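Side-chain contacts in homocysteine S-methyltransferase (PDB 5DMM), which catalyses the zinc-dependent transfer of a methyl group from S-methylmethionine, or less efficiently from S-adenosylmethionine, to homocysteine, giving methionine: residues A[192-197]-A[251-256]; A[166-171]-A[226-231]; A[198-203]-A[235-240]. All blocks are in the same frame, centred on the assembly; numbering follows the deposited sequence.

Interaction 1. Residues A[192-197]-A[251-256]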
loop_
_atom_site.group_PDB
_atom_site.type_symbol
_atom_site.label_atom_id
_atom_site.label_comp_id
_atom_site.label_asym_id
_atom_site.label_seq_id
_atom_site.Cartn_x
_atom_site.Cartn_y
_atom_site.Cartn_z
ATOM N N TRP A 192 -5.309 5.398 2.686
ATOM C CA TRP A 192 -4.147 6.274 2.652
ATOM C C TRP A 192 -3.742 6.422 1.199
ATOM O O TRP A 192 -4.048 5.568 0.368
ATOM C CB TRP A 192 -2.980 5.771 3.539
ATOM C CG TRP A 192 -2.106 4.598 3.073
ATOM C CD1 TRP A 192 -1.238 4.573 2.012
ATOM C CD2 TRP A 192 -1.964 3.326 3.730
ATOM N NE1 TRP A 192 -0.591 3.350 1.953
ATOM C CE2 TRP A 192 -1.015 2.575 2.998
ATOM C CE3 TRP A 192 -2.550 2.750 4.864
ATOM C CZ2 TRP A 192 -0.638 1.278 3.371
ATOM C CZ3 TRP A 192 -2.170 1.468 5.233
ATOM C CH2 TRP A 192 -1.230 0.744 4.489
ATOM N N PHE A 193 -3.131 7.558 0.892
ATOM C CA PHE A 193 -2.566 7.834 -0.420
ATOM C C PHE A 193 -1.068 8.028 -0.251
ATOM O O PHE A 193 -0.629 8.929 0.480
ATOM C CB PHE A 193 -3.191 9.094 -1.044
ATOM C CG PHE A 193 -4.524 8.859 -1.727
ATOM C CD1 PHE A 193 -5.562 8.205 -1.071
ATOM C CD2 PHE A 193 -4.750 9.331 -3.011
ATOM C CE1 PHE A 193 -6.800 7.997 -1.705
ATOM C CE2 PHE A 193 -5.989 9.133 -3.650
ATOM C CZ PHE A 193 -7.010 8.466 -2.993
ATOM N N SER A 194 -0.295 7.179 -0.913
ATOM C CA SER A 194 1.152 7.263 -0.844
ATOM C C SER A 194 1.732 7.451 -2.243
ATOM O O SER A 194 1.267 6.827 -3.198
ATOM C CB SER A 194 1.715 6.018 -0.166
ATOM O OG SER A 194 3.133 6.069 -0.131
ATOM N N PHE A 195 2.750 8.307 -2.340
ATOM C CA PHE A 195 3.239 8.856 -3.607
ATOM C C PHE A 195 4.679 8.483 -3.933
ATOM O O PHE A 195 5.490 8.255 -3.025
ATOM C CB PHE A 195 3.148 10.392 -3.580
ATOM C CG PHE A 195 1.877 10.906 -2.983
ATOM C CD1 PHE A 195 0.659 10.632 -3.586
ATOM C CD2 PHE A 195 1.895 11.650 -1.819
ATOM C CE1 PHE A 195 -0.519 11.093 -3.038
ATOM C CE2 PHE A 195 0.714 12.118 -1.263
ATOM C CZ PHE A 195 -0.493 11.834 -1.873
ATOM N N THR A 196 5.004 8.454 -5.228
ATOM C CA THR A 196 6.406 8.490 -5.654
ATOM C C THR A 196 6.757 9.922 -6.061
ATOM O O THR A 196 5.881 10.702 -6.463
ATOM C CB THR A 196 6.718 7.529 -6.822
ATOM O OG1 THR A 196 5.957 7.896 -7.978
ATOM C CG2 THR A 196 6.420 6.100 -6.423
ATOM N N LEU A 197 8.039 10.259 -5.950
ATOM C CA LEU A 197 8.471 11.648 -6.037
ATOM C C LEU A 197 9.506 11.888 -7.121
ATOM O O LEU A 197 10.293 10.999 -7.453
ATOM C CB LEU A 197 9.042 12.102 -4.689
ATOM C CG LEU A 197 8.086 12.015 -3.501
ATOM C CD1 LEU A 197 8.792 12.419 -2.236
ATOM C CD2 LEU A 197 6.834 12.869 -3.705
ATOM N N VAL A 251 2.630 8.448 6.167
ATOM C CA VAL A 251 2.973 7.077 5.821
ATOM C C VAL A 251 4.360 7.018 5.195
ATOM O O VAL A 251 4.708 7.850 4.367
ATOM C CB VAL A 251 1.942 6.484 4.821
ATOM C CG1 VAL A 251 2.292 5.058 4.477
ATOM C CG2 VAL A 251 0.535 6.569 5.380
ATOM N N VAL A 252 5.154 6.022 5.572
ATOM C CA VAL A 252 6.458 5.886 4.953
ATOM C C VAL A 252 6.873 4.421 4.900
ATOM O O VAL A 252 6.940 3.744 5.918
ATOM C CB VAL A 252 7.541 6.738 5.688
ATOM C CG1 VAL A 252 7.584 6.438 7.190
ATOM C CG2 VAL A 252 8.906 6.525 5.067
ATOM N N TYR A 253 7.089 3.924 3.694
ATOM C CA TYR A 253 7.682 2.611 3.542
ATOM C C TYR A 253 8.582 2.585 2.315
ATOM O O TYR A 253 8.116 2.435 1.183
ATOM C CB TYR A 253 6.624 1.491 3.500
ATOM C CG TYR A 253 5.343 1.645 2.680
ATOM C CD1 TYR A 253 5.056 0.748 1.654
ATOM C CD2 TYR A 253 4.379 2.600 2.999
ATOM C CE1 TYR A 253 3.868 0.828 0.923
ATOM C CE2 TYR A 253 3.190 2.694 2.270
ATOM C CZ TYR A 253 2.941 1.801 1.241
ATOM O OH TYR A 253 1.772 1.881 0.512
ATOM N N PRO A 254 9.891 2.760 2.550
ATOM C CA PRO A 254 10.872 2.902 1.477
ATOM C C PRO A 254 11.429 1.565 1.006
ATOM O O PRO A 254 11.152 0.514 1.596
ATOM C CB PRO A 254 11.969 3.737 2.133
ATOM C CG PRO A 254 11.955 3.251 3.560
ATOM C CD PRO A 254 10.485 3.057 3.873
ATOM N N ASN A 255 12.215 1.618 -0.059
ATOM C CA ASN A 255 12.939 0.446 -0.520
ATOM C C ASN A 255 14.091 0.134 0.421
ATOM O O ASN A 255 14.562 1.005 1.154
ATOM C CB ASN A 255 13.449 0.670 -1.937
ATOM C CG ASN A 255 12.328 0.982 -2.902
ATOM O OD1 ASN A 255 11.222 0.487 -2.745
ATOM N ND2 ASN A 255 12.603 1.818 -3.889
ATOM N N SER A 256 14.517 -1.122 0.406
ATOM C CA SER A 256 15.632 -1.583 1.222
ATOM C C SER A 256 16.901 -0.829 0.850
ATOM O O SER A 256 17.081 -0.437 -0.302
ATOM C CB SER A 256 15.834 -3.093 1.033
ATOM O OG SER A 256 16.824 -3.599 1.907
#

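Interaction 2. Residues A[166-171]-A[226-231]. With ZN (zinc ion), chain B; HCS (2-amino-4-mercapto-butyric acid), chain F.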
loop_
_atom_site.group_PDB
_atom_site.type_symbol
_atom_site.label_atom_id
_atom_site.label_comp_id
_atom_site.label_asym_id
_atom_site.label_seq_id
_atom_site.Cartn_x
_atom_site.Cartn_y
_atom_site.Cartn_z
ATOM N N ALA A 166 -4.929 0.878 0.521
ATOM C CA ALA A 166 -3.588 1.429 0.367
ATOM C C ALA A 166 -3.396 1.877 -1.078
ATOM O O ALA A 166 -2.987 1.084 -1.941
ATOM C CB ALA A 166 -2.552 0.393 0.744
ATOM N N CYS A 167 -3.723 3.133 -1.358
ATOM C CA CYS A 167 -3.551 3.670 -2.700
ATOM C C CYS A 167 -2.107 4.142 -2.756
ATOM O O CYS A 167 -1.771 5.157 -2.157
ATOM C CB CYS A 167 -4.535 4.803 -2.968
ATOM S SG CYS A 167 -6.262 4.275 -2.787
ATOM N N GLU A 168 -1.258 3.401 -3.454
ATOM C CA GLU A 168 0.184 3.533 -3.244
ATOM C C GLU A 168 1.011 3.633 -4.517
ATOM O O GLU A 168 0.558 3.258 -5.603
ATOM C CB GLU A 168 0.680 2.344 -2.430
ATOM C CG GLU A 168 0.445 0.998 -3.140
ATOM C CD GLU A 168 0.898 -0.192 -2.316
ATOM O OE1 GLU A 168 1.517 0.017 -1.249
ATOM O OE2 GLU A 168 0.636 -1.344 -2.743
ATOM N N THR A 169 2.244 4.114 -4.365
ATOM C CA THR A 169 3.184 4.250 -5.475
ATOM C C THR A 169 2.597 5.149 -6.580
ATOM O O THR A 169 2.854 4.949 -7.771
ATOM C CB THR A 169 3.565 2.856 -6.069
ATOM O OG1 THR A 169 3.582 1.874 -5.026
ATOM C CG2 THR A 169 4.934 2.890 -6.740
ATOM N N LEU A 170 1.825 6.149 -6.170
ATOM C CA LEU A 170 1.086 7.011 -7.099
ATOM C C LEU A 170 1.952 8.170 -7.612
ATOM O O LEU A 170 2.450 8.953 -6.820
ATOM C CB LEU A 170 -0.160 7.571 -6.411
ATOM C CG LEU A 170 -1.104 6.580 -5.714
ATOM C CD1 LEU A 170 -2.211 7.341 -5.012
ATOM C CD2 LEU A 170 -1.684 5.581 -6.704
ATOM N N PRO A 171 2.116 8.286 -8.939
ATOM C CA PRO A 171 3.006 9.287 -9.537
ATOM C C PRO A 171 2.295 10.438 -10.236
ATOM O O PRO A 171 2.955 11.400 -10.625
ATOM C CB PRO A 171 3.760 8.468 -10.571
ATOM C CG PRO A 171 2.671 7.528 -11.094
ATOM C CD PRO A 171 1.739 7.252 -9.921
ATOM N N GLY A 226 1.469 9.831 2.402
ATOM C CA GLY A 226 2.894 9.617 2.584
ATOM C C GLY A 226 3.659 9.235 1.347
ATOM O O GLY A 226 3.279 9.595 0.244
ATOM N N ILE A 227 4.754 8.508 1.549
ATOM C CA ILE A 227 5.627 8.127 0.448
ATOM C C ILE A 227 6.002 6.646 0.532
ATOM O O ILE A 227 6.121 6.079 1.621
ATOM C CB ILE A 227 6.909 8.988 0.446
ATOM C CG1 ILE A 227 7.584 8.882 1.812
ATOM C CG2 ILE A 227 6.564 10.442 0.105
ATOM C CD1 ILE A 227 8.963 9.555 1.902
ATOM N N ASN A 228 6.169 6.003 -0.616
ATOM C CA ASN A 228 6.663 4.632 -0.621
ATOM C C ASN A 228 7.420 4.346 -1.907
ATOM O O ASN A 228 7.328 5.109 -2.869
ATOM C CB ASN A 228 5.511 3.630 -0.440
ATOM C CG ASN A 228 4.607 3.541 -1.669
ATOM O OD1 ASN A 228 3.835 4.460 -1.958
ATOM N ND2 ASN A 228 4.686 2.413 -2.384
ATOM N N CYS A 229 8.164 3.248 -1.910
ATOM C CA CYS A 229 8.941 2.835 -3.075
ATOM C C CYS A 229 9.928 3.924 -3.475
ATOM O O CYS A 229 10.114 4.221 -4.648
ATOM C CB CYS A 229 8.011 2.481 -4.236
ATOM S SG CYS A 229 8.771 1.364 -5.448
ATOM N N ILE A 230 10.560 4.513 -2.468
ATOM C CA ILE A 230 11.530 5.584 -2.660
ATOM C C ILE A 230 12.830 5.176 -1.960
ATOM O O ILE A 230 12.808 4.340 -1.055
ATOM C CB ILE A 230 10.987 6.923 -2.100
ATOM C CG1 ILE A 230 11.959 8.085 -2.332
ATOM C CG2 ILE A 230 10.674 6.788 -0.610
ATOM C CD1 ILE A 230 11.464 9.407 -1.737
ATOM N N ALA A 231 13.957 5.741 -2.390
ATOM C CA ALA A 231 15.255 5.423 -1.793
ATOM C C ALA A 231 15.328 5.873 -0.341
ATOM O O ALA A 231 14.795 6.924 0.013
ATOM C CB ALA A 231 16.378 6.064 -2.593
HETATM ZN ZN ZN B . 7.999 -0.344 -3.727
HETATM N N HCS F . 3.127 -4.165 -4.287
HETATM C CA HCS F . 3.733 -3.347 -3.254
HETATM C CB HCS F . 4.077 -1.978 -3.827
HETATM C CG HCS F . 5.081 -2.099 -4.966
HETATM S SD HCS F . 5.717 -0.457 -5.389
HETATM C C HCS F . 2.770 -3.186 -2.115
HETATM O OXT HCS F . 1.641 -3.711 -2.210
HETATM O O HCS F . 3.134 -2.532 -1.114
#

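Interaction 3. Residues A[198-203]-A[235-240]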
loop_
_atom_site.group_PDB
_atom_site.type_symbol
_atom_site.label_atom_id
_atom_site.label_comp_id
_atom_site.label_asym_id
_atom_site.label_seq_id
_atom_site.Cartn_x
_atom_site.Cartn_y
_atom_site.Cartn_z
ATOM N N ARG A 198 9.493 13.101 -7.655
ATOM C CA ARG A 198 10.528 13.595 -8.549
ATOM C C ARG A 198 11.685 14.144 -7.708
ATOM O O ARG A 198 12.863 13.937 -8.015
ATOM C CB ARG A 198 9.949 14.677 -9.469
ATOM C CG ARG A 198 10.956 15.384 -10.346
ATOM C CD ARG A 198 10.255 16.317 -11.329
ATOM N NE ARG A 198 9.500 15.576 -12.342
ATOM C CZ ARG A 198 9.000 16.109 -13.454
ATOM N NH1 ARG A 198 9.172 17.400 -13.712
ATOM N NH2 ARG A 198 8.326 15.353 -14.316
ATOM N N ASP A 199 11.316 14.843 -6.641
ATOM C CA ASP A 199 12.259 15.366 -5.663
ATOM C C ASP A 199 11.501 15.530 -4.357
ATOM O O ASP A 199 10.328 15.170 -4.275
ATOM C CB ASP A 199 12.864 16.695 -6.125
ATOM C CG ASP A 199 11.811 17.710 -6.523
ATOM O OD1 ASP A 199 11.067 18.185 -5.644
ATOM O OD2 ASP A 199 11.727 18.041 -7.725
ATOM N N SER A 200 12.149 16.094 -3.341
ATOM C CA SER A 200 11.543 16.147 -2.020
ATOM C C SER A 200 10.285 17.023 -1.935
ATOM O O SER A 200 9.571 16.966 -0.933
ATOM C CB SER A 200 12.567 16.625 -0.993
ATOM O OG SER A 200 12.851 17.994 -1.186
ATOM N N GLU A 201 9.994 17.819 -2.966
ATOM C CA GLU A 201 8.778 18.639 -2.936
ATOM C C GLU A 201 7.859 18.459 -4.148
ATOM O O GLU A 201 6.938 19.245 -4.345
ATOM C CB GLU A 201 9.136 20.126 -2.820
ATOM C CG GLU A 201 10.092 20.471 -1.697
ATOM C CD GLU A 201 11.430 20.942 -2.220
ATOM O OE1 GLU A 201 11.447 21.840 -3.095
ATOM O OE2 GLU A 201 12.467 20.405 -1.770
ATOM N N HIS A 202 8.099 17.442 -4.965
ATOM C CA HIS A 202 7.283 17.274 -6.166
ATOM C C HIS A 202 6.918 15.824 -6.422
ATOM O O HIS A 202 7.747 14.937 -6.279
ATOM C CB HIS A 202 8.002 17.841 -7.400
ATOM C CG HIS A 202 8.247 19.319 -7.335
ATOM N ND1 HIS A 202 9.396 19.860 -6.793
ATOM C CD2 HIS A 202 7.490 20.367 -7.735
ATOM C CE1 HIS A 202 9.332 21.178 -6.860
ATOM N NE2 HIS A 202 8.186 21.512 -7.430
ATOM N N LEU A 203 5.667 15.607 -6.810
ATOM C CA LEU A 203 5.226 14.338 -7.386
ATOM C C LEU A 203 6.111 13.936 -8.552
ATOM O O LEU A 203 6.718 14.796 -9.181
ATOM C CB LEU A 203 3.782 14.455 -7.882
ATOM C CG LEU A 203 2.605 13.881 -7.100
ATOM C CD1 LEU A 203 1.406 13.699 -8.051
ATOM C CD2 LEU A 203 2.976 12.576 -6.444
ATOM N N THR A 235 13.943 9.804 1.932
ATOM C CA THR A 235 12.712 9.769 2.722
ATOM C C THR A 235 12.531 10.946 3.669
ATOM O O THR A 235 11.476 11.560 3.692
ATOM C CB THR A 235 12.624 8.495 3.566
ATOM O OG1 THR A 235 13.785 8.389 4.399
ATOM C CG2 THR A 235 12.529 7.269 2.661
ATOM N N THR A 236 13.547 11.249 4.465
ATOM C CA THR A 236 13.378 12.219 5.540
ATOM C C THR A 236 13.047 13.618 5.018
ATOM O O THR A 236 12.180 14.291 5.565
ATOM C CB THR A 236 14.638 12.251 6.451
ATOM O OG1 THR A 236 14.786 10.963 7.064
ATOM C CG2 THR A 236 14.493 13.297 7.555
ATOM N N ALA A 237 13.705 14.040 3.942
ATOM C CA ALA A 237 13.454 15.363 3.365
ATOM C C ALA A 237 12.013 15.501 2.869
ATOM O O ALA A 237 11.371 16.541 3.052
ATOM C CB ALA A 237 14.427 15.628 2.223
ATOM N N ALA A 238 11.520 14.442 2.239
ATOM C CA ALA A 238 10.155 14.415 1.724
ATOM C C ALA A 238 9.146 14.479 2.857
ATOM O O ALA A 238 8.166 15.221 2.774
ATOM C CB ALA A 238 9.930 13.169 0.898
ATOM N N LEU A 239 9.381 13.696 3.910
ATOM C CA LEU A 239 8.486 13.690 5.062
ATOM C C LEU A 239 8.484 15.033 5.761
ATOM O O LEU A 239 7.434 15.518 6.171
ATOM C CB LEU A 239 8.868 12.604 6.065
ATOM C CG LEU A 239 8.551 11.156 5.694
ATOM C CD1 LEU A 239 9.093 10.190 6.759
ATOM C CD2 LEU A 239 7.043 10.975 5.502
ATOM N N GLN A 240 9.664 15.624 5.922
ATOM C CA GLN A 240 9.750 16.923 6.594
ATOM C C GLN A 240 8.941 17.968 5.836
ATOM O O GLN A 240 8.307 18.823 6.450
ATOM C CB GLN A 240 11.212 17.361 6.749
ATOM C CG GLN A 240 11.934 16.615 7.844
ATOM C CD GLN A 240 13.439 16.830 7.831
ATOM O OE1 GLN A 240 14.013 17.278 6.833
ATOM N NE2 GLN A 240 14.091 16.501 8.948
#

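Interaction 1. Residues A[192-197]-A[251-256]
Trp192 meets Val251 and Tyr253 across strands 192-195 and 251-253, whose axes come within 8.0 Å and are inclined at 50° to one another, the nearest backbone point being Ser194 CA to Val251 CA at 6.9 Å. That spacing is too wide for neighbouring strands. It fits two strands of the TIM barrel with another between them, so the contact is made by side chains filling the interior. Trp192, Val251 and Tyr253 share it about equally. The CG of Trp192 lies between the backbone N and the carbonyl carbon, and this chi1 of 76° sets the indole so that NE1 faces Tyr253 and one face lies under Val251. At the ring's edge, nearly in its plane, NE1 donates to Tyr253 OH over 3.1 Å with an N-H...O angle of 154°. The indole thus presents an edge to the phenol oxygen, and the two ring planes stand close to perpendicular, with 5.9 Å between the centroids of the phenol and the five-membered ring. Val251 approaches from a different side: its CG1 sits over a face of that five-membered ring, 4.3 Å from the centroid and near the normal, a CH-pi contact, while CG2 packs on Trp192 CG at 4.0 Å. CG1 also lies at the edge of the Tyr253 ring. Ser194 adds a looser contact, OG to Tyr253 CE2 at 4.1 Å; its hydroxyl is hydrogen-bonded to Asn228. Tyr253 OH is gripped a second time by Glu168, which fixes the phenol where it borders the bound homocysteine. Between the two strands runs strand 222-228, whose Ala224 touches both Trp192 and Val251; Leu164 and Ala166 of strand 164-170 pack against the indole, and Phe193 reaches Leu216 of helix 209-217.

Interaction 2. Residues A[166-171]-A[226-231]
Thr169 and Asn228 meet almost at right angles, and the amide of Asn228 turns its polar edge, OD1 and ND2, to the backbone N and hydroxyl of Thr169. Their strands, 166-168 and 226-228, flank strand 191-197 in the parallel barrel sheet, and the contact forms part of the pocket for homocysteine and zinc. Asn228 CG is placed between its backbone N and carbonyl carbon (chi1 71°), and from there the amide reaches across. OD1 receives Thr169 N at 2.9 Å through an in-plane lone pair, the N-H...O angle being 153°. ND2 donates at 2.9 Å and a straighter 160° to Thr169 OG1, which lies close to the amide plane. One bond accepted and one donated fix which way round the amide sits and limit rotation of the threonine side chain. A leucine in place of Asn228 would probably leave Thr169 N and OG1, and Ser194 too, without their partner and set the threonine hydroxyl free to turn. Both branches of Thr169 border the homocysteine sulfur: OG1 is 3.2 Å from SD, and CG2 lies near SD as well as Cys229 CB. Glu168 extends to the other end of the ligand, OE2 standing 2.6 Å from OXT; Glu168 OE1 and OE2 are hydrogen-bonded to Tyr253 and Ser121. Cys229 SG binds zinc at 2.5 Å, with Cys295 as another ligand of the metal. The substrate's SD lies 2.8 Å from the zinc. A sulfur held beside both a zinc ion and a polar hydroxyl is consistent with zinc preparing the thiol as methyl acceptor.

Interaction 3. Residues A[198-203]-A[235-240]
Ser200 touches Ala237 and Ala238 from a tight turn whose one ring, His202, has Asp199 OD1 at its edge and in its plane; neither face of the ring meets the helix 235-240. The turn is a type I beta turn from Asp199 to His202 combined with an Asx turn, and it follows the fifth strand of the TIM barrel. The flat carboxylate of Asp199 is used on both sides of one oxygen: OD1 takes His202 ND1 at 2.6 Å and 164° on its syn lone pair, and Glu201 N at 2.9 Å and 155° on its anti lone pair. These two bonds hold the imidazole and the turn backbone to a single carboxylate oxygen. At its base, Arg198 and Asp199 both face His202 in a classic beta bulge, with Arg198 N bonded to His202 O at 2.9 Å. So braced, the turn offers Ser200 to the helix that follows the sixth strand. The meeting is small and rests on van der Waals contact: Ser200 CB rests 3.8 Å from Ala237 CB, two short side chains that let turn and helix come close, the CA atoms of Ser200 and Ala238 being 4.4 Å apart. Ala238 also packs on Leu197, and the helix is tied to helix 281-286 through Thr236 and Gln283. Ser200 O faces Ala238 CA at 3.7 Å, a carbonyl buried here without a hydrogen-bonding partner.

In the fold
Interactions 1 and 2 interlock in the barrel interior, their centres about 3 Å apart, and their segments alternate along the chain. Two short, probable hydrogen bonds join them: Ser194 OG to Asn228 OD1 at 2.5 Å, and Tyr253 OH to Glu168 OE1 at 2.6 Å. A polar chain therefore runs from Trp192 through Tyr253 to Glu168, a pocket residue next to the homocysteine carboxylate, while Ser194, through Asn228, probably fixes Thr169 beside the homocysteine sulfur. Interaction 3 lies on the outer layer, its centre about 10 Å from that of interaction 1 and 11 Å from that of interaction 2, away from the homocysteine pocket and its zinc. Leu203 CD2, 3.6 Å from Phe195 CB, links it back to strand 191-197.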